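Local coordinates for occlusion-derived virus envelope protein E66 (Autographa californica nucleopolyhedrovirus, PDB 3VSN) that degrades non-sulfated chondroitin as a lyase of the occlusion-derived virus envelope and is essential for oral infectivity, at residues 629-643 with 647-659. Numbering follows the deposited sequence.
Sequences LQYSPSNCFVYGNGF and NSTFDLQFIFEIV
Phe656 packs against both Tyr631 and Phe643, which also touch each other, on the face of the sheet that carries Tyr631, Pro633, Phe656 and Ile658. Strands 631-633 and 654-658 form an antiparallel edge pair closing one side of a C-terminal seven-stranded sheet. The register is fixed by Ser632 and Glu657, a hydrogen-bonded pair whose reciprocal N-to-O distances are both 2.8 Å; Tyr631-Ile658 and Pro633-Phe656 are the flanking non-hydrogen-bonded pairs.

The tight side is aromatic. Tyr631 turns its edge to the face of Phe656 in an offset edge-to-face pair (planes at 86°), while Phe656 drives its edge, led by CE1, over one face of Phe643, CE1 lying 3.5 Å from Phe643 CD2. With Tyr631 CG wedged between its backbone N and carbonyl carbon (chi1 67°), the ring stands beside Phe656. Cys636 SG approaches the Phe656 ring obliquely, 3.6 Å from CE1. Ile617 of helix 614-623 touches both Tyr631 and Phe656, so the cluster joins sheet to helix.

Ser632 and Glu657 point to the other face, where packing is looser: one water donates to Glu657 OE1 and hydrogen-bonds Ser634 OG at 2.7 Å. Ser634 N still donates to Ile655 O at 2.8 Å; after it the chain turns off into strand 636-639, nearly perpendicular to 654-658. From Asn635 on, the side-chain amide takes over from the main chain and bonds the partner backbone twice. Its OD1 accepts from Ile655 N, which sits well above the amide carbonyl plane, and Ile655 CD1 lies over one face of the amide, 3.6 Å from Asn635 ND2. The second bond is the straighter: Asn635 ND2 donates to Gln653 O at 2.8 Å with an N-H...O angle of 172°, the acceptor lying in the amide plane.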
loop_
_atom_site.group_PDB
_atom_site.type_symbol
_atom_site.label_atom_id
_atom_site.label_comp_id
_atom_site.label_asym_id
_atom_site.label_seq_id
_atom_site.Cartn_x
_atom_site.Cartn_y
_atom_site.Cartn_z
ATOM N N LEU A 629 -15.098 -29.174 -22.225
ATOM C CA LEU A 629 -15.697 -28.597 -21.014
ATOM C C LEU A 629 -17.034 -27.920 -21.293
ATOM O O LEU A 629 -17.155 -27.132 -22.232
ATOM C CB LEU A 629 -14.765 -27.575 -20.359
ATOM C CG LEU A 629 -13.806 -27.969 -19.239
ATOM C CD1 LEU A 629 -13.277 -26.695 -18.596
ATOM C CD2 LEU A 629 -14.444 -28.875 -18.193
ATOM N N GLN A 630 -18.029 -28.245 -20.474
ATOM C CA GLN A 630 -19.341 -27.606 -20.535
ATOM C C GLN A 630 -19.379 -26.499 -19.493
ATOM O O GLN A 630 -18.845 -26.656 -18.393
ATOM C CB GLN A 630 -20.458 -28.615 -20.261
ATOM C CG GLN A 630 -20.615 -29.703 -21.317
ATOM C CD GLN A 630 -21.445 -29.258 -22.504
ATOM O OE1 GLN A 630 -20.971 -28.521 -23.366
ATOM N NE2 GLN A 630 -22.695 -29.713 -22.558
ATOM N N TYR A 631 -20.006 -25.381 -19.838
ATOM C CA TYR A 631 -19.989 -24.218 -18.962
ATOM C C TYR A 631 -21.234 -23.345 -19.104
ATOM O O TYR A 631 -21.961 -23.421 -20.098
ATOM C CB TYR A 631 -18.716 -23.392 -19.196
ATOM C CG TYR A 631 -18.664 -22.737 -20.554
ATOM C CD1 TYR A 631 -18.186 -23.430 -21.668
ATOM C CD2 TYR A 631 -19.096 -21.426 -20.728
ATOM C CE1 TYR A 631 -18.146 -22.832 -22.915
ATOM C CE2 TYR A 631 -19.055 -20.817 -21.968
ATOM C CZ TYR A 631 -18.583 -21.523 -23.057
ATOM O OH TYR A 631 -18.544 -20.920 -24.290
ATOM N N SER A 632 -21.447 -22.508 -18.096
ATOM C CA SER A 632 -22.584 -21.610 -18.019
ATOM C C SER A 632 -22.091 -20.245 -17.522
ATOM O O SER A 632 -21.257 -20.191 -16.616
ATOM C CB SER A 632 -23.611 -22.194 -17.044
ATOM O OG SER A 632 -24.737 -21.350 -16.915
ATOM N N PRO A 633 -22.598 -19.140 -18.108
ATOM C CA PRO A 633 -22.168 -17.801 -17.682
ATOM C C PRO A 633 -22.681 -17.441 -16.286
ATOM O O PRO A 633 -23.836 -17.723 -15.964
ATOM C CB PRO A 633 -22.803 -16.884 -18.728
ATOM C CG PRO A 633 -24.028 -17.618 -19.165
ATOM C CD PRO A 633 -23.640 -19.070 -19.153
ATOM N N SER A 634 -21.825 -16.823 -15.476
ATOM C CA SER A 634 -22.195 -16.416 -14.117
ATOM C C SER A 634 -22.456 -14.911 -13.989
ATOM O O SER A 634 -23.352 -14.498 -13.256
ATOM C CB SER A 634 -21.124 -16.847 -13.108
ATOM O OG SER A 634 -20.996 -18.259 -13.078
ATOM N N ASN A 635 -21.672 -14.098 -14.693
ATOM C CA ASN A 635 -21.789 -12.644 -14.590
ATOM C C ASN A 635 -21.829 -11.983 -15.968
ATOM O O ASN A 635 -21.504 -10.802 -16.128
ATOM C CB ASN A 635 -20.635 -12.081 -13.742
ATOM C CG ASN A 635 -19.296 -12.118 -14.472
ATOM O OD1 ASN A 635 -19.124 -12.854 -15.450
ATOM N ND2 ASN A 635 -18.347 -11.311 -14.006
ATOM N N CYS A 636 -22.227 -12.762 -16.965
ATOM C CA CYS A 636 -22.259 -12.286 -18.335
ATOM C C CYS A 636 -23.405 -12.965 -19.077
ATOM O O CYS A 636 -24.054 -13.853 -18.529
ATOM C CB CYS A 636 -20.902 -12.509 -19.025
ATOM S SG CYS A 636 -20.226 -14.186 -18.905
ATOM N N PHE A 637 -23.664 -12.539 -20.311
ATOM C CA PHE A 637 -24.804 -13.057 -21.071
ATOM C C PHE A 637 -24.468 -13.190 -22.551
ATOM O O PHE A 637 -23.638 -12.436 -23.070
ATOM C CB PHE A 637 -26.043 -12.169 -20.864
ATOM C CG PHE A 637 -25.911 -10.778 -21.439
ATOM C CD1 PHE A 637 -25.229 -9.783 -20.748
ATOM C CD2 PHE A 637 -26.485 -10.460 -22.670
ATOM C CE1 PHE A 637 -25.108 -8.503 -21.275
ATOM C CE2 PHE A 637 -26.370 -9.181 -23.202
ATOM C CZ PHE A 637 -25.682 -8.201 -22.501
ATOM N N VAL A 638 -25.118 -14.145 -23.217
ATOM C CA VAL A 638 -24.911 -14.393 -24.644
ATOM C C VAL A 638 -25.211 -13.133 -25.449
ATOM O O VAL A 638 -26.298 -12.559 -25.350
ATOM C CB VAL A 638 -25.756 -15.581 -25.164
ATOM C CG1 VAL A 638 -25.641 -15.709 -26.679
ATOM C CG2 VAL A 638 -25.328 -16.882 -24.501
ATOM N N TYR A 639 -24.225 -12.710 -26.233
ATOM C CA TYR A 639 -24.290 -11.471 -26.991
ATOM C C TYR A 639 -23.411 -11.645 -28.218
ATOM O O TYR A 639 -22.213 -11.885 -28.087
ATOM C CB TYR A 639 -23.766 -10.325 -26.125
ATOM C CG TYR A 639 -23.775 -8.966 -26.785
ATOM C CD1 TYR A 639 -22.649 -8.488 -27.464
ATOM C CD2 TYR A 639 -24.906 -8.150 -26.716
ATOM C CE1 TYR A 639 -22.655 -7.238 -28.066
ATOM C CE2 TYR A 639 -24.920 -6.899 -27.315
ATOM C CZ TYR A 639 -23.795 -6.451 -27.985
ATOM O OH TYR A 639 -23.812 -5.213 -28.578
ATOM N N GLY A 640 -23.997 -11.535 -29.406
ATOM C CA GLY A 640 -23.267 -11.836 -30.637
ATOM C C GLY A 640 -22.687 -13.241 -30.585
ATOM O O GLY A 640 -23.333 -14.171 -30.098
ATOM N N ASN A 641 -21.452 -13.392 -31.053
ATOM C CA ASN A 641 -20.804 -14.703 -31.086
ATOM C C ASN A 641 -19.992 -14.987 -29.820
ATOM O O ASN A 641 -18.867 -15.483 -29.888
ATOM C CB ASN A 641 -19.922 -14.828 -32.335
ATOM C CG ASN A 641 -19.714 -16.269 -32.766
ATOM O OD1 ASN A 641 -20.547 -17.137 -32.503
ATOM N ND2 ASN A 641 -18.604 -16.526 -33.450
ATOM N N GLY A 642 -20.574 -14.672 -28.666
ATOM C CA GLY A 642 -19.902 -14.873 -27.389
ATOM C C GLY A 642 -20.725 -14.350 -26.230
ATOM O O GLY A 642 -21.954 -14.437 -26.252
ATOM N N PHE A 643 -20.043 -13.807 -25.225
ATOM C CA PHE A 643 -20.697 -13.275 -24.032
ATOM C C PHE A 643 -20.304 -11.828 -23.787
ATOM O O PHE A 643 -19.213 -11.404 -24.153
ATOM C CB PHE A 643 -20.323 -14.091 -22.793
ATOM C CG PHE A 643 -20.730 -15.529 -22.864
ATOM C CD1 PHE A 643 -21.981 -15.936 -22.407
ATOM C CD2 PHE A 643 -19.850 -16.486 -23.364
ATOM C CE1 PHE A 643 -22.353 -17.270 -22.466
ATOM C CE2 PHE A 643 -20.218 -17.819 -23.423
ATOM C CZ PHE A 643 -21.471 -18.213 -22.973
ATOM N N ASN A 647 -22.106 -6.234 -16.100
ATOM C CA ASN A 647 -21.749 -4.911 -15.598
ATOM C C ASN A 647 -20.237 -4.739 -15.614
ATOM O O ASN A 647 -19.521 -5.428 -14.891
ATOM C CB ASN A 647 -22.295 -4.713 -14.174
ATOM C CG ASN A 647 -22.042 -3.313 -13.630
ATOM O OD1 ASN A 647 -21.525 -2.441 -14.329
ATOM N ND2 ASN A 647 -22.413 -3.094 -12.370
ATOM N N SER A 648 -19.754 -3.813 -16.435
ATOM C CA SER A 648 -18.318 -3.578 -16.536
ATOM C C SER A 648 -17.867 -2.329 -15.781
ATOM O O SER A 648 -16.739 -1.871 -15.970
ATOM C CB SER A 648 -17.899 -3.488 -18.003
ATOM O OG SER A 648 -18.495 -2.359 -18.614
ATOM N N THR A 649 -18.737 -1.786 -14.927
ATOM C CA THR A 649 -18.427 -0.546 -14.200
ATOM C C THR A 649 -17.188 -0.690 -13.314
ATOM O O THR A 649 -16.307 0.169 -13.338
ATOM C CB THR A 649 -19.622 -0.052 -13.346
ATOM O OG1 THR A 649 -20.772 0.124 -14.185
ATOM C CG2 THR A 649 -19.295 1.285 -12.663
ATOM N N PHE A 650 -17.125 -1.785 -12.557
ATOM C CA PHE A 650 -16.089 -1.980 -11.540
ATOM C C PHE A 650 -15.095 -3.083 -11.907
ATOM O O PHE A 650 -13.908 -2.984 -11.596
ATOM C CB PHE A 650 -16.723 -2.308 -10.174
ATOM C CG PHE A 650 -17.861 -1.399 -9.784
ATOM C CD1 PHE A 650 -17.616 -0.167 -9.181
ATOM C CD2 PHE A 650 -19.184 -1.782 -10.002
ATOM C CE1 PHE A 650 -18.664 0.669 -8.815
ATOM C CE2 PHE A 650 -20.238 -0.950 -9.638
ATOM C CZ PHE A 650 -19.977 0.277 -9.043
ATOM N N ASP A 651 -15.589 -4.130 -12.563
ATOM C CA ASP A 651 -14.819 -5.354 -12.802
ATOM C C ASP A 651 -14.887 -5.767 -14.268
ATOM O O ASP A 651 -15.904 -5.550 -14.923
ATOM C CB ASP A 651 -15.362 -6.490 -11.933
ATOM C CG ASP A 651 -15.256 -6.201 -10.444
ATOM O OD1 ASP A 651 -14.134 -5.967 -9.951
ATOM O OD2 ASP A 651 -16.298 -6.231 -9.757
ATOM N N LEU A 652 -13.814 -6.379 -14.770
ATOM C CA LEU A 652 -13.718 -6.727 -16.196
ATOM C C LEU A 652 -13.508 -8.217 -16.472
ATOM O O LEU A 652 -13.150 -8.607 -17.590
ATOM C CB LEU A 652 -12.609 -5.908 -16.867
ATOM C CG LEU A 652 -12.861 -4.404 -17.018
ATOM C CD1 LEU A 652 -11.572 -3.676 -17.379
ATOM C CD2 LEU A 652 -13.941 -4.138 -18.059
ATOM N N GLN A 653 -13.752 -9.048 -15.464
ATOM C CA GLN A 653 -13.555 -10.488 -15.601
ATOM C C GLN A 653 -14.845 -11.214 -15.962
ATOM O O GLN A 653 -15.885 -10.996 -15.340
ATOM C CB GLN A 653 -12.956 -11.078 -14.322
ATOM C CG GLN A 653 -11.546 -10.590 -14.024
ATOM C CD GLN A 653 -11.009 -11.097 -12.699
ATOM O OE1 GLN A 653 -11.266 -12.236 -12.303
ATOM N NE2 GLN A 653 -10.247 -10.250 -12.010
ATOM N N PHE A 654 -14.763 -12.071 -16.975
ATOM C CA PHE A 654 -15.863 -12.950 -17.347
ATOM C C PHE A 654 -15.793 -14.188 -16.464
ATOM O O PHE A 654 -14.779 -14.886 -16.453
ATOM C CB PHE A 654 -15.749 -13.369 -18.820
ATOM C CG PHE A 654 -15.721 -12.215 -19.782
ATOM C CD1 PHE A 654 -14.527 -11.559 -20.071
ATOM C CD2 PHE A 654 -16.888 -11.790 -20.406
ATOM C CE1 PHE A 654 -14.502 -10.490 -20.952
ATOM C CE2 PHE A 654 -16.869 -10.726 -21.293
ATOM C CZ PHE A 654 -15.676 -10.076 -21.567
ATOM N N ILE A 655 -16.868 -14.457 -15.729
ATOM C CA ILE A 655 -16.906 -15.596 -14.819
ATOM C C ILE A 655 -17.906 -16.640 -15.312
ATOM O O ILE A 655 -19.056 -16.314 -15.632
ATOM C CB ILE A 655 -17.221 -15.159 -13.368
ATOM C CG1 ILE A 655 -16.180 -14.132 -12.887
ATOM C CG2 ILE A 655 -17.250 -16.365 -12.432
ATOM C CD1 ILE A 655 -16.590 -13.352 -11.651
ATOM N N PHE A 656 -17.440 -17.885 -15.393
ATOM C CA PHE A 656 -18.255 -19.003 -15.840
ATOM C C PHE A 656 -18.230 -20.116 -14.810
ATOM O O PHE A 656 -17.251 -20.275 -14.071
ATOM C CB PHE A 656 -17.752 -19.546 -17.183
ATOM C CG PHE A 656 -17.766 -18.529 -18.285
ATOM C CD1 PHE A 656 -18.916 -18.318 -19.038
ATOM C CD2 PHE A 656 -16.630 -17.773 -18.565
ATOM C CE1 PHE A 656 -18.935 -17.373 -20.052
ATOM C CE2 PHE A 656 -16.644 -16.827 -19.578
ATOM C CZ PHE A 656 -17.801 -16.623 -20.318
ATOM N N GLU A 657 -19.320 -20.874 -14.769
ATOM C CA GLU A 657 -19.428 -22.051 -13.928
ATOM C C GLU A 657 -19.272 -23.278 -14.818
ATOM O O GLU A 657 -19.900 -23.368 -15.870
ATOM C CB GLU A 657 -20.785 -22.059 -13.215
ATOM C CG GLU A 657 -21.060 -23.287 -12.356
ATOM C CD GLU A 657 -22.443 -23.272 -11.717
ATOM O OE1 GLU A 657 -23.231 -22.335 -11.968
ATOM O OE2 GLU A 657 -22.753 -24.209 -10.960
ATOM N N ILE A 658 -18.427 -24.214 -14.403
ATOM C CA ILE A 658 -18.260 -25.461 -15.143
ATOM C C ILE A 658 -19.390 -26.411 -14.741
ATOM O O ILE A 658 -19.471 -26.822 -13.584
ATOM C CB ILE A 658 -16.868 -26.085 -14.889
ATOM C CG1 ILE A 658 -15.752 -25.118 -15.311
ATOM C CG2 ILE A 658 -16.713 -27.399 -15.635
ATOM C CD1 ILE A 658 -15.871 -24.598 -16.735
ATOM N N VAL A 659 -20.261 -26.730 -15.701
ATOM C CA VAL A 659 -21.511 -27.468 -15.446
ATOM C C VAL A 659 -21.580 -28.808 -16.188
ATOM O O VAL A 659 -20.588 -29.302 -16.717
ATOM C CB VAL A 659 -22.765 -26.628 -15.808
ATOM C CG1 VAL A 659 -22.886 -25.409 -14.902
ATOM C CG2 VAL A 659 -22.748 -26.214 -17.279
ATOM O OXT VAL A 659 -22.636 -29.444 -16.290
HETATM O O HOH W 1 -23.292 -19.751 -13.297
HETATM O O HOH W 2 -20.383 -8.494 -15.073
#